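Local coordinates for two-domain protein containing predicted PHP-like metal-dependent phosphoesterase (Bacteroides vulgatus ATCC 8482, PDB 3E38), which binds zinc ions in a PHP-like domain and is probably a metal-dependent phosphoesterase, perhaps acting as a 5'-3' exonuclease on DNA or RNA, at residues 97-102 with 151-156; 103-108 with 129-134; 133-138 with 161-166; 184-189 with 231-236. One frame throughout, in Å; residues are numbered along the deposited sequence.

Contact 1 of 4, residues 97-102 with 151-156; sequences AMAPGH and WPEHTA. With ZN (zinc ion), chain H.
The carbonyl oxygen of Pro100 receives the imidazole of His154: NE2 donates to Pro100 O over 2.8 Å, with an N-H...O angle of 151°. The acceptor lies in the imidazole plane, whereas the donor stands tilted from the carbonyl plane. At the other nitrogen, His154 ND1 accepts the backbone N-H of Trp151, the N-cap residue of helix 152-159, over 2.9 Å, again in the ring plane. The imidazole is thus held at both nitrogens and cannot turn freely, its proton on NE2. A phenylalanine in its place would probably leave Pro100 O and the Trp151 N-H without these mates. Selenomethionine Met98 sits between two rings. With CG anti to the backbone N (chi1 174°) and the chain bent beyond it, SE lies over the face of the Trp151 five-membered ring, 4.1 Å from its centroid, a Met-aromatic contact, and at the edge of the imidazole, 3.6 Å from His154 CE1. Met98 CG rests on the same indole face, 3.6 Å from Trp151 CZ2, and Ala99 CB packs there too, 3.6 Å from Trp151 CE3, with the Glu153 carboxylate against this methyl. The loop turns through two successive cis peptides, Met98-Ala99 and Ala99-Pro100, and ends at His102, whose ND1 binds zinc at 2.3 Å together with Glu93 and His137. The contact ties the loop between strands 87-95 and 102-106 to the first turn of helix 152-159, with Tyr119 of helix 119-128 against Pro100 and Glu153 and Trp135 of strand 132-135 stacked on His154.

Contact 2 of 4, residues 103-108 with 129-134; sequences FNAIFL and QGAFMF
Ile106 and Phe134 meet where CD1 of the isoleucine reaches the ring edge at CE2, 4.0 Å away, while Ile106 CG1 lies alongside Phe132 CB. With its CG between the backbone N and the carbonyl carbon (chi1 60°), Phe134 lays one ring face under Asn104 CB, a CH-pi contact 3.9 Å from the centroid. Cutting Phe134 back to an alanine is likely to open a gap beside Ile106 CD1 and leave Asn104 CB without its aromatic face. On the other face of the sheet, Ala105 CB meets Met133 CG, and farther along the chain Leu108 CD2 presses tightly on Ala131 CB at 3.5 Å. The backbones behind these side chains form an antiparallel ladder. Asn104 and Phe134 exchange two backbone bonds, as do Ile106 and Phe132, with Ile106 N to Phe132 O nearly straight (2.8 Å, 175°); Ala105 and Met133 form the non-hydrogen-bonded pair between them. The Asn104 amide is satisfied by hydrogen bonds, OD1 from Asn136 ND2 and ND2 to Phe23 O, close to the zinc ligands Glu93 and His24; Gln129 OE1 accepts one from Ser109 N. Strand 87-95 flanks 102-106 on its other side; helix 119-128 packs against the Ala105 and Met133 face, and helix 223-231 lies against Phe107 and Phe132.

Contact 3 of 4, residues 133-138 with 161-166; sequences MFWNHP and GCMHGI. With ZN (zinc ion), chain H.
Met133, a selenomethionine, runs from its strand along the turn that follows helix 152-159. Its CB lies 3.3 Å from Cys162 O, CG stays 4.1 Å from that same oxygen, SE is 4.1 Å from Cys162 CB, and the bend at chi3 (-75°) brings CE to His164 CE1 and Gly161 O. The backbone of the same residue is gripped too. Met133 N donates to His164 ND1 over 2.9 Å, nearly straight at 167° and exactly in the imidazole plane, which requires an unprotonated ND1. Met133 O accepts both His164 N, at 2.6 Å, and the longer bond from Gly165 N, at 3.3 Å. Parallel pairing continues as Trp135 N donates to Gly165 O. Next to it Ile166 CG2, anti to its backbone N, lies beside Trp135 CB and reaches Pro138 CG at 3.6 Å; the proline in turn rests on one face of the indole. Just beyond the strand, His137 NE2 binds zinc at 2.2 Å, completing a site with Glu93 and His102. Strand 132-135, helix 152-159 and strand 165-170 form a beta-alpha-beta crossover; helix 176-185 packs against Ile166 and Pro138, helix 119-128 against Met133 and Cys162, and strand 102-106 pairs with the other edge of 132-135.

Contact 4 of 4, residues 184-189 with 231-236; sequences DKNLTM and DNRRTA
Arg233 and Thr235 meet Asn186, Thr188 and Met189 in a mixed polar and packing contact that joins two turns leading from helix to strand in the PHP-like domain, away from the zinc sites. On one side helix 176-185 ends and strand 188-192 begins. On the other, helix 223-231 closes in a Schellman motif, with Arg233 at C-prime, before strand 235-239. The aliphatic part of Arg233 crosses Thr188 obliquely: Arg233 CG lies 3.3 Å from Thr188 OG1, and that hydroxyl is hydrogen-bonded to Leu230 O. Farther along, CG of Asn186 stands anti to its backbone N (chi1 -163°), which carries OD1 over one face of the guanidinium; OD1 is 3.1 Å from Arg233 NE, but the angle is poor for a hydrogen bond. Water 3 links the two more soundly, donating to Asn186 O and accepting from Arg233 NH1 at 3.0 Å in the guanidinium plane. The methyls of Thr188 and Thr235 touch, CG2 to CG2, at 3.5 Å. Water 4 accepts from Met189 N and donates to Arg233 O and Thr235 OG1. That hydroxyl, between its backbone N and carbonyl carbon (chi1 64°), donates directly to Met189 O over 2.7 Å, in the carbonyl plane on a lone pair.

In the fold
Contacts 2, 3 and 4 are largely buried and reach one mixed sheet, whereas contact 1 is only partly buried, at the loop that leads into strand 102-106. Strand 132-135 serves both contact 2, an antiparallel pairing, and contact 3, a parallel one. From contact 3 the sheet continues to contact 4 through backbone bonds of His164 and Ile166 to Thr188. Contacts 1 and 3 supply His102 and His137 to the same zinc ion, and helix 152-159 of contact 1 belongs to the beta-alpha-beta crossover whose strands pair in contact 3. Both use a histidine ND1 to accept a backbone N-H; contact 1 adds selenium-aromatic packing, contact 2 is ladder and apolar side chains, contact 4 has water bridges.

Contact 1 of 4, residues 97-102 with 151-156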
loop_
_atom_site.group_PDB
_atom_site.type_symbol
_atom_site.label_atom_id
_atom_site.label_comp_id
_atom_site.label_asym_id
_atom_site.label_seq_id
_atom_site.Cartn_x
_atom_site.Cartn_y
_atom_site.Cartn_z
ATOM N N ALA B 97 36.064 16.796 9.668
ATOM C CA ALA B 97 36.721 16.057 8.584
ATOM C C ALA B 97 37.177 14.707 9.102
ATOM O O ALA B 97 37.383 14.533 10.305
ATOM C CB ALA B 97 37.943 16.854 8.033
HETATM N N MSE B 98 37.323 13.753 8.185
HETATM C CA MSE B 98 37.877 12.433 8.527
HETATM C C MSE B 98 39.390 12.552 8.467
HETATM O O MSE B 98 39.885 13.041 7.465
HETATM C CB MSE B 98 37.454 11.373 7.513
HETATM C CG MSE B 98 38.098 10.006 7.720
HETATM SE SE MSE B 98 37.396 9.098 9.334
HETATM C CE MSE B 98 35.468 9.367 8.987
ATOM N N ALA B 99 40.155 12.145 9.489
ATOM C CA ALA B 99 39.653 11.616 10.762
ATOM C C ALA B 99 39.501 12.807 11.711
ATOM O O ALA B 99 40.093 13.867 11.468
ATOM C CB ALA B 99 40.613 10.555 11.326
ATOM N N PRO B 100 38.740 12.662 12.809
ATOM C CA PRO B 100 38.030 11.497 13.302
ATOM C C PRO B 100 36.650 11.354 12.653
ATOM O O PRO B 100 35.948 10.355 12.816
ATOM C CB PRO B 100 37.845 11.855 14.773
ATOM C CG PRO B 100 37.547 13.346 14.724
ATOM C CD PRO B 100 38.275 13.883 13.502
ATOM N N GLY B 101 36.288 12.367 11.898
ATOM C CA GLY B 101 35.021 12.329 11.206
ATOM C C GLY B 101 33.919 12.929 12.024
ATOM O O GLY B 101 34.090 13.981 12.617
ATOM N N HIS B 102 32.771 12.270 12.030
ATOM C CA HIS B 102 31.582 12.753 12.771
ATOM C C HIS B 102 31.229 11.850 13.919
ATOM O O HIS B 102 31.146 10.632 13.755
ATOM C CB HIS B 102 30.341 12.767 11.877
ATOM C CG HIS B 102 30.456 13.609 10.650
ATOM N ND1 HIS B 102 29.352 14.044 9.955
ATOM C CD2 HIS B 102 31.531 14.102 9.995
ATOM C CE1 HIS B 102 29.744 14.762 8.915
ATOM N NE2 HIS B 102 31.058 14.827 8.926
ATOM N N TRP B 151 41.231 4.828 12.148
ATOM C CA TRP B 151 42.412 5.695 12.141
ATOM C C TRP B 151 43.066 5.809 13.501
ATOM O O TRP B 151 42.529 5.369 14.506
ATOM C CB TRP B 151 42.035 7.081 11.633
ATOM C CG TRP B 151 41.461 7.040 10.272
ATOM C CD1 TRP B 151 40.411 6.268 9.843
ATOM C CD2 TRP B 151 41.826 7.859 9.171
ATOM N NE1 TRP B 151 40.129 6.543 8.537
ATOM C CE2 TRP B 151 40.978 7.519 8.099
ATOM C CE3 TRP B 151 42.763 8.867 8.992
ATOM C CZ2 TRP B 151 41.074 8.118 6.868
ATOM C CZ3 TRP B 151 42.867 9.454 7.747
ATOM C CH2 TRP B 151 42.026 9.081 6.707
ATOM N N PRO B 152 44.244 6.412 13.535
ATOM C CA PRO B 152 44.930 6.496 14.836
ATOM C C PRO B 152 44.199 7.434 15.806
ATOM O O PRO B 152 44.377 7.358 17.014
ATOM C CB PRO B 152 46.360 6.979 14.470
ATOM C CG PRO B 152 46.469 6.846 12.950
ATOM C CD PRO B 152 45.056 6.904 12.407
ATOM N N GLU B 153 43.322 8.257 15.256
ATOM C CA GLU B 153 42.531 9.210 16.053
ATOM C C GLU B 153 41.368 8.530 16.719
ATOM O O GLU B 153 40.889 8.955 17.758
ATOM C CB GLU B 153 41.932 10.328 15.203
ATOM C CG GLU B 153 42.926 11.326 14.685
ATOM C CD GLU B 153 43.530 10.942 13.353
ATOM O OE1 GLU B 153 43.561 9.749 12.986
ATOM O OE2 GLU B 153 43.973 11.870 12.666
ATOM N N HIS B 154 40.866 7.504 16.068
ATOM C CA HIS B 154 39.757 6.776 16.637
ATOM C C HIS B 154 40.351 5.995 17.813
ATOM O O HIS B 154 39.741 5.805 18.849
ATOM C CB HIS B 154 39.036 5.920 15.571
ATOM C CG HIS B 154 38.585 6.722 14.380
ATOM N ND1 HIS B 154 39.137 6.566 13.124
ATOM C CD2 HIS B 154 37.674 7.730 14.273
ATOM C CE1 HIS B 154 38.583 7.435 12.295
ATOM N NE2 HIS B 154 37.701 8.160 12.968
ATOM N N THR B 155 41.593 5.614 17.666
ATOM C CA THR B 155 42.256 4.876 18.726
ATOM C C THR B 155 42.451 5.777 19.913
ATOM O O THR B 155 42.282 5.378 21.066
ATOM C CB THR B 155 43.619 4.325 18.279
ATOM O OG1 THR B 155 43.404 3.109 17.565
ATOM C CG2 THR B 155 44.471 4.031 19.470
ATOM N N ALA B 156 42.825 7.006 19.608
ATOM C CA ALA B 156 43.077 7.990 20.648
ATOM C C ALA B 156 41.775 8.258 21.361
ATOM O O ALA B 156 41.643 8.071 22.554
ATOM C CB ALA B 156 43.647 9.287 20.062
HETATM ZN ZN ZN H . 27.275 13.087 10.093
HETATM O O HOH W 1 25.637 12.482 10.569
#

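Contact 2 of 4, residues 103-108 with 129-134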
loop_
_atom_site.group_PDB
_atom_site.type_symbol
_atom_site.label_atom_id
_atom_site.label_comp_id
_atom_site.label_asym_id
_atom_site.label_seq_id
_atom_site.Cartn_x
_atom_site.Cartn_y
_atom_site.Cartn_z
ATOM N N PHE B 103 31.010 12.454 15.079
ATOM C CA PHE B 103 30.548 11.762 16.300
ATOM C C PHE B 103 29.329 12.455 16.891
ATOM O O PHE B 103 29.197 13.642 16.823
ATOM C CB PHE B 103 31.578 11.780 17.414
ATOM C CG PHE B 103 32.768 10.830 17.224
ATOM C CD1 PHE B 103 33.597 10.935 16.140
ATOM C CD2 PHE B 103 33.051 9.860 18.190
ATOM C CE1 PHE B 103 34.662 10.060 15.972
ATOM C CE2 PHE B 103 34.091 8.982 18.030
ATOM C CZ PHE B 103 34.907 9.083 16.917
ATOM N N ASN B 104 28.483 11.668 17.530
ATOM C CA ASN B 104 27.387 12.191 18.333
ATOM C C ASN B 104 27.703 12.071 19.804
ATOM O O ASN B 104 28.233 11.081 20.265
ATOM C CB ASN B 104 26.069 11.521 18.039
ATOM C CG ASN B 104 25.354 12.145 16.874
ATOM O OD1 ASN B 104 25.947 12.863 16.080
ATOM N ND2 ASN B 104 24.059 11.890 16.780
ATOM N N ALA B 105 27.409 13.165 20.493
ATOM C CA ALA B 105 27.514 13.314 21.937
ATOM C C ALA B 105 26.078 13.402 22.419
ATOM O O ALA B 105 25.372 14.342 22.072
ATOM C CB ALA B 105 28.297 14.572 22.305
ATOM N N ILE B 106 25.626 12.382 23.143
ATOM C CA ILE B 106 24.274 12.410 23.697
ATOM C C ILE B 106 24.344 12.365 25.227
ATOM O O ILE B 106 25.380 12.097 25.868
ATOM C CB ILE B 106 23.316 11.339 23.066
ATOM C CG1 ILE B 106 23.710 9.916 23.464
ATOM C CG2 ILE B 106 23.296 11.497 21.503
ATOM C CD1 ILE B 106 22.739 8.864 23.034
ATOM N N PHE B 107 23.213 12.739 25.791
ATOM C CA PHE B 107 23.074 12.899 27.244
ATOM C C PHE B 107 23.848 14.134 27.692
ATOM O O PHE B 107 24.368 14.242 28.778
ATOM C CB PHE B 107 23.425 11.625 28.022
ATOM C CG PHE B 107 22.351 10.566 27.913
ATOM C CD1 PHE B 107 21.175 10.712 28.609
ATOM C CD2 PHE B 107 22.467 9.507 27.038
ATOM C CE1 PHE B 107 20.193 9.796 28.495
ATOM C CE2 PHE B 107 21.479 8.554 26.925
ATOM C CZ PHE B 107 20.335 8.704 27.648
ATOM N N LEU B 108 23.914 15.077 26.790
ATOM C CA LEU B 108 24.478 16.386 27.115
ATOM C C LEU B 108 23.563 17.152 28.021
ATOM O O LEU B 108 22.343 16.905 28.069
ATOM C CB LEU B 108 24.671 17.247 25.838
ATOM C CG LEU B 108 25.743 16.692 24.887
ATOM C CD1 LEU B 108 25.877 17.529 23.627
ATOM C CD2 LEU B 108 27.109 16.519 25.585
ATOM N N GLN B 129 30.876 16.703 30.301
ATOM C CA GLN B 129 29.463 16.612 30.665
ATOM C C GLN B 129 29.101 15.155 30.880
ATOM O O GLN B 129 27.972 14.819 31.159
ATOM C CB GLN B 129 28.566 17.220 29.587
ATOM C CG GLN B 129 28.833 18.679 29.360
ATOM C CD GLN B 129 27.883 19.301 28.396
ATOM O OE1 GLN B 129 26.749 18.843 28.248
ATOM N NE2 GLN B 129 28.330 20.372 27.729
ATOM N N GLY B 130 30.095 14.294 30.767
ATOM C CA GLY B 130 29.865 12.852 30.897
ATOM C C GLY B 130 28.950 12.250 29.819
ATOM O O GLY B 130 28.263 11.256 30.044
ATOM N N ALA B 131 28.911 12.906 28.667
ATOM C CA ALA B 131 28.120 12.464 27.494
ATOM C C ALA B 131 28.401 11.036 27.048
ATOM O O ALA B 131 29.536 10.552 27.152
ATOM C CB ALA B 131 28.401 13.381 26.297
ATOM N N PHE B 132 27.363 10.396 26.501
ATOM C CA PHE B 132 27.536 9.085 25.849
ATOM C C PHE B 132 27.871 9.424 24.396
ATOM O O PHE B 132 27.156 10.163 23.715
ATOM C CB PHE B 132 26.329 8.182 25.982
ATOM C CG PHE B 132 26.498 6.841 25.306
ATOM C CD1 PHE B 132 26.157 6.683 23.944
ATOM C CD2 PHE B 132 26.962 5.725 26.024
ATOM C CE1 PHE B 132 26.298 5.448 23.302
ATOM C CE2 PHE B 132 27.104 4.472 25.393
ATOM C CZ PHE B 132 26.758 4.337 24.017
HETATM N N MSE B 133 29.035 8.950 23.976
HETATM C CA MSE B 133 29.593 9.315 22.666
HETATM C C MSE B 133 29.770 8.176 21.711
HETATM O O MSE B 133 30.348 7.146 22.048
HETATM C CB MSE B 133 30.961 9.995 22.872
HETATM C CG MSE B 133 30.803 11.451 23.396
HETATM SE SE MSE B 133 32.400 12.189 24.177
HETATM C CE MSE B 133 32.399 11.254 25.882
ATOM N N PHE B 134 29.303 8.384 20.488
ATOM C CA PHE B 134 29.514 7.365 19.472
ATOM C C PHE B 134 29.928 7.885 18.100
ATOM O O PHE B 134 29.598 8.971 17.696
ATOM C CB PHE B 134 28.312 6.423 19.383
ATOM C CG PHE B 134 27.008 7.099 19.031
ATOM C CD1 PHE B 134 26.628 7.258 17.703
ATOM C CD2 PHE B 134 26.149 7.538 20.033
ATOM C CE1 PHE B 134 25.393 7.853 17.377
ATOM C CE2 PHE B 134 24.915 8.124 19.723
ATOM C CZ PHE B 134 24.542 8.286 18.383
HETATM O O HOH W 2 25.770 12.966 30.295
#

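Contact 3 of 4, residues 133-138 with 161-166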
loop_
_atom_site.group_PDB
_atom_site.type_symbol
_atom_site.label_atom_id
_atom_site.label_comp_id
_atom_site.label_asym_id
_atom_site.label_seq_id
_atom_site.Cartn_x
_atom_site.Cartn_y
_atom_site.Cartn_z
HETATM N N MSE B 133 29.035 8.950 23.976
HETATM C CA MSE B 133 29.593 9.315 22.666
HETATM C C MSE B 133 29.770 8.176 21.711
HETATM O O MSE B 133 30.348 7.146 22.048
HETATM C CB MSE B 133 30.961 9.995 22.872
HETATM C CG MSE B 133 30.803 11.451 23.396
HETATM SE SE MSE B 133 32.400 12.189 24.177
HETATM C CE MSE B 133 32.399 11.254 25.882
ATOM N N PHE B 134 29.303 8.384 20.488
ATOM C CA PHE B 134 29.514 7.365 19.472
ATOM C C PHE B 134 29.928 7.885 18.100
ATOM O O PHE B 134 29.598 8.971 17.696
ATOM C CB PHE B 134 28.312 6.423 19.383
ATOM C CG PHE B 134 27.008 7.099 19.031
ATOM C CD1 PHE B 134 26.628 7.258 17.703
ATOM C CD2 PHE B 134 26.149 7.538 20.033
ATOM C CE1 PHE B 134 25.393 7.853 17.377
ATOM C CE2 PHE B 134 24.915 8.124 19.723
ATOM C CZ PHE B 134 24.542 8.286 18.383
ATOM N N TRP B 135 30.745 7.082 17.436
ATOM C CA TRP B 135 31.187 7.356 16.070
ATOM C C TRP B 135 30.035 7.143 15.055
ATOM O O TRP B 135 29.414 6.067 14.974
ATOM C CB TRP B 135 32.410 6.494 15.771
ATOM C CG TRP B 135 33.043 6.713 14.468
ATOM C CD1 TRP B 135 32.888 7.782 13.639
ATOM C CD2 TRP B 135 34.059 5.890 13.881
ATOM N NE1 TRP B 135 33.702 7.653 12.539
ATOM C CE2 TRP B 135 34.439 6.500 12.668
ATOM C CE3 TRP B 135 34.670 4.699 14.260
ATOM C CZ2 TRP B 135 35.395 5.943 11.818
ATOM C CZ3 TRP B 135 35.635 4.158 13.441
ATOM C CH2 TRP B 135 35.983 4.777 12.221
ATOM N N ASN B 136 29.752 8.207 14.300
ATOM C CA ASN B 136 28.735 8.172 13.250
ATOM C C ASN B 136 29.256 7.718 11.880
ATOM O O ASN B 136 30.341 8.071 11.450
ATOM C CB ASN B 136 28.055 9.541 13.055
ATOM C CG ASN B 136 27.462 10.095 14.315
ATOM O OD1 ASN B 136 27.079 9.359 15.217
ATOM N ND2 ASN B 136 27.395 11.413 14.392
ATOM N N HIS B 137 28.407 6.953 11.196
ATOM C CA HIS B 137 28.661 6.496 9.837
ATOM C C HIS B 137 30.137 6.356 9.501
ATOM O O HIS B 137 30.649 7.059 8.662
ATOM C CB HIS B 137 27.972 7.422 8.814
ATOM C CG HIS B 137 28.098 8.889 9.098
ATOM N ND1 HIS B 137 29.268 9.594 8.913
ATOM C CD2 HIS B 137 27.167 9.799 9.484
ATOM C CE1 HIS B 137 29.060 10.862 9.208
ATOM N NE2 HIS B 137 27.803 11.007 9.577
ATOM N N PRO B 138 30.822 5.441 10.171
ATOM C CA PRO B 138 32.230 5.271 9.855
ATOM C C PRO B 138 32.440 5.027 8.363
ATOM O O PRO B 138 33.374 5.532 7.749
ATOM C CB PRO B 138 32.635 4.038 10.702
ATOM C CG PRO B 138 31.326 3.470 11.294
ATOM C CD PRO B 138 30.367 4.602 11.293
ATOM N N GLY B 161 38.350 7.783 26.395
ATOM C CA GLY B 161 37.002 7.622 26.945
ATOM C C GLY B 161 35.971 8.428 26.189
ATOM O O GLY B 161 34.902 8.787 26.722
ATOM N N CYS B 162 36.278 8.692 24.929
ATOM C CA CYS B 162 35.398 9.515 24.071
ATOM C C CYS B 162 34.675 8.763 22.979
ATOM O O CYS B 162 34.135 9.383 22.058
ATOM C CB CYS B 162 36.175 10.648 23.439
ATOM S SG CYS B 162 36.540 11.884 24.644
HETATM N N MSE B 163 34.700 7.437 23.090
HETATM C CA MSE B 163 33.976 6.545 22.174
HETATM C C MSE B 163 33.322 5.412 22.960
HETATM O O MSE B 163 33.999 4.539 23.471
HETATM C CB MSE B 163 34.912 5.943 21.098
HETATM C CG MSE B 163 34.128 5.285 19.956
HETATM SE SE MSE B 163 35.145 4.208 18.679
HETATM C CE MSE B 163 36.451 5.526 18.087
ATOM N N HIS B 164 32.007 5.425 23.045
ATOM C CA HIS B 164 31.295 4.384 23.795
ATOM C C HIS B 164 30.527 3.420 22.872
ATOM O O HIS B 164 30.112 2.310 23.259
ATOM C CB HIS B 164 30.374 5.036 24.813
ATOM C CG HIS B 164 31.074 6.038 25.673
ATOM N ND1 HIS B 164 30.836 7.393 25.588
ATOM C CD2 HIS B 164 32.042 5.879 26.610
ATOM C CE1 HIS B 164 31.621 8.023 26.443
ATOM N NE2 HIS B 164 32.364 7.127 27.075
ATOM N N GLY B 165 30.372 3.877 21.639
ATOM C CA GLY B 165 29.690 3.114 20.614
ATOM C C GLY B 165 30.049 3.564 19.241
ATOM O O GLY B 165 30.826 4.511 19.046
ATOM N N ILE B 166 29.517 2.816 18.295
ATOM C CA ILE B 166 29.678 3.106 16.871
ATOM C C ILE B 166 28.406 2.753 16.184
ATOM O O ILE B 166 27.774 1.774 16.547
ATOM C CB ILE B 166 30.754 2.250 16.218
ATOM C CG1 ILE B 166 32.015 2.272 17.049
ATOM C CG2 ILE B 166 31.054 2.711 14.775
ATOM C CD1 ILE B 166 33.119 1.406 16.432
HETATM ZN ZN ZN H . 27.275 13.087 10.093
HETATM O O HOH W 1 25.637 12.482 10.569
#

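Contact 4 of 4, residues 184-189 with 231-236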
loop_
_atom_site.group_PDB
_atom_site.type_symbol
_atom_site.label_atom_id
_atom_site.label_comp_id
_atom_site.label_asym_id
_atom_site.label_seq_id
_atom_site.Cartn_x
_atom_site.Cartn_y
_atom_site.Cartn_z
ATOM N N ASP B 184 35.414 -6.256 19.096
ATOM C CA ASP B 184 36.813 -6.278 19.578
ATOM C C ASP B 184 37.083 -5.255 20.667
ATOM O O ASP B 184 37.850 -5.501 21.587
ATOM C CB ASP B 184 37.793 -6.009 18.444
ATOM C CG ASP B 184 37.741 -7.077 17.363
ATOM O OD1 ASP B 184 37.338 -8.221 17.673
ATOM O OD2 ASP B 184 38.102 -6.761 16.205
ATOM N N LYS B 185 36.399 -4.126 20.589
ATOM C CA LYS B 185 36.667 -2.999 21.495
ATOM C C LYS B 185 35.621 -2.840 22.601
ATOM O O LYS B 185 35.641 -1.897 23.384
ATOM C CB LYS B 185 36.833 -1.738 20.630
ATOM C CG LYS B 185 38.245 -1.702 20.035
ATOM C CD LYS B 185 38.437 -0.982 18.685
ATOM C CE LYS B 185 39.966 -1.097 18.281
ATOM N NZ LYS B 185 40.317 -1.034 16.804
ATOM N N ASN B 186 34.685 -3.775 22.625
ATOM C CA ASN B 186 33.617 -3.812 23.635
ATOM C C ASN B 186 32.720 -2.576 23.663
ATOM O O ASN B 186 32.460 -1.999 24.721
ATOM C CB ASN B 186 34.229 -3.999 25.028
ATOM C CG ASN B 186 33.202 -4.456 26.049
ATOM O OD1 ASN B 186 32.162 -5.007 25.691
ATOM N ND2 ASN B 186 33.487 -4.236 27.315
ATOM N N LEU B 187 32.243 -2.179 22.492
ATOM C CA LEU B 187 31.430 -0.989 22.376
ATOM C C LEU B 187 29.985 -1.327 22.095
ATOM O O LEU B 187 29.619 -2.449 21.715
ATOM C CB LEU B 187 31.961 -0.080 21.263
ATOM C CG LEU B 187 33.437 0.317 21.364
ATOM C CD1 LEU B 187 34.023 0.708 20.043
ATOM C CD2 LEU B 187 33.608 1.452 22.347
ATOM N N THR B 188 29.181 -0.294 22.268
ATOM C CA THR B 188 27.723 -0.364 22.045
ATOM C C THR B 188 27.394 -0.195 20.578
ATOM O O THR B 188 27.776 0.793 19.993
ATOM C CB THR B 188 27.019 0.684 22.868
ATOM O OG1 THR B 188 27.344 0.422 24.237
ATOM C CG2 THR B 188 25.487 0.659 22.663
HETATM N N MSE B 189 26.724 -1.199 19.994
HETATM C CA MSE B 189 26.290 -1.135 18.586
HETATM C C MSE B 189 25.037 -0.300 18.525
HETATM O O MSE B 189 24.088 -0.535 19.263
HETATM C CB MSE B 189 26.018 -2.515 18.006
HETATM C CG MSE B 189 27.227 -3.426 18.070
HETATM SE SE MSE B 189 26.812 -5.056 17.209
HETATM C CE MSE B 189 28.289 -6.143 18.024
ATOM N N ASP B 231 25.301 2.027 28.412
ATOM C CA ASP B 231 26.605 1.959 29.068
ATOM C C ASP B 231 27.080 0.547 29.101
ATOM O O ASP B 231 28.299 0.253 29.159
ATOM C CB ASP B 231 26.566 2.480 30.509
ATOM C CG ASP B 231 26.482 3.983 30.581
ATOM O OD1 ASP B 231 26.787 4.648 29.573
ATOM O OD2 ASP B 231 26.147 4.504 31.663
ATOM N N ASN B 232 26.096 -0.324 29.062
ATOM C CA ASN B 232 26.312 -1.758 29.225
ATOM C C ASN B 232 26.117 -2.546 27.952
ATOM O O ASN B 232 25.999 -3.756 27.980
ATOM C CB ASN B 232 25.406 -2.260 30.348
ATOM C CG ASN B 232 25.886 -1.812 31.715
ATOM O OD1 ASN B 232 26.990 -2.196 32.153
ATOM N ND2 ASN B 232 25.066 -1.029 32.415
ATOM N N ARG B 233 26.068 -1.804 26.853
ATOM C CA ARG B 233 25.920 -2.311 25.474
ATOM C C ARG B 233 24.708 -3.205 25.202
ATOM O O ARG B 233 24.738 -4.092 24.337
ATOM C CB ARG B 233 27.176 -3.081 25.101
ATOM C CG ARG B 233 28.464 -2.373 25.511
ATOM C CD ARG B 233 29.583 -3.399 25.632
ATOM N NE ARG B 233 29.235 -4.421 26.626
ATOM C CZ ARG B 233 29.488 -4.343 27.937
ATOM N NH1 ARG B 233 30.107 -3.286 28.458
ATOM N NH2 ARG B 233 29.119 -5.335 28.741
ATOM N N ARG B 234 23.654 -2.934 25.945
ATOM C CA ARG B 234 22.403 -3.697 25.898
ATOM C C ARG B 234 21.473 -3.094 24.863
ATOM O O ARG B 234 20.411 -2.517 25.133
ATOM C CB ARG B 234 21.779 -3.781 27.289
ATOM C CG ARG B 234 21.192 -5.143 27.554
ATOM C CD ARG B 234 20.579 -5.273 28.926
ATOM N NE ARG B 234 21.518 -4.999 30.014
ATOM C CZ ARG B 234 21.481 -3.923 30.792
ATOM N NH1 ARG B 234 20.556 -2.984 30.617
ATOM N NH2 ARG B 234 22.370 -3.795 31.762
ATOM N N THR B 235 21.967 -3.265 23.644
ATOM C CA THR B 235 21.356 -2.791 22.387
ATOM C C THR B 235 21.472 -3.798 21.259
ATOM O O THR B 235 22.244 -4.775 21.299
ATOM C CB THR B 235 22.097 -1.527 21.840
ATOM O OG1 THR B 235 23.462 -1.876 21.495
ATOM C CG2 THR B 235 22.138 -0.363 22.886
ATOM N N ALA B 236 20.693 -3.501 20.237
ATOM C CA ALA B 236 20.726 -4.180 18.926
ATOM C C ALA B 236 20.230 -3.187 17.912
ATOM O O ALA B 236 19.249 -2.468 18.161
ATOM C CB ALA B 236 19.866 -5.451 18.893
HETATM O O HOH W 3 30.886 -0.880 26.929
HETATM O O HOH W 4 25.881 -3.449 21.666
#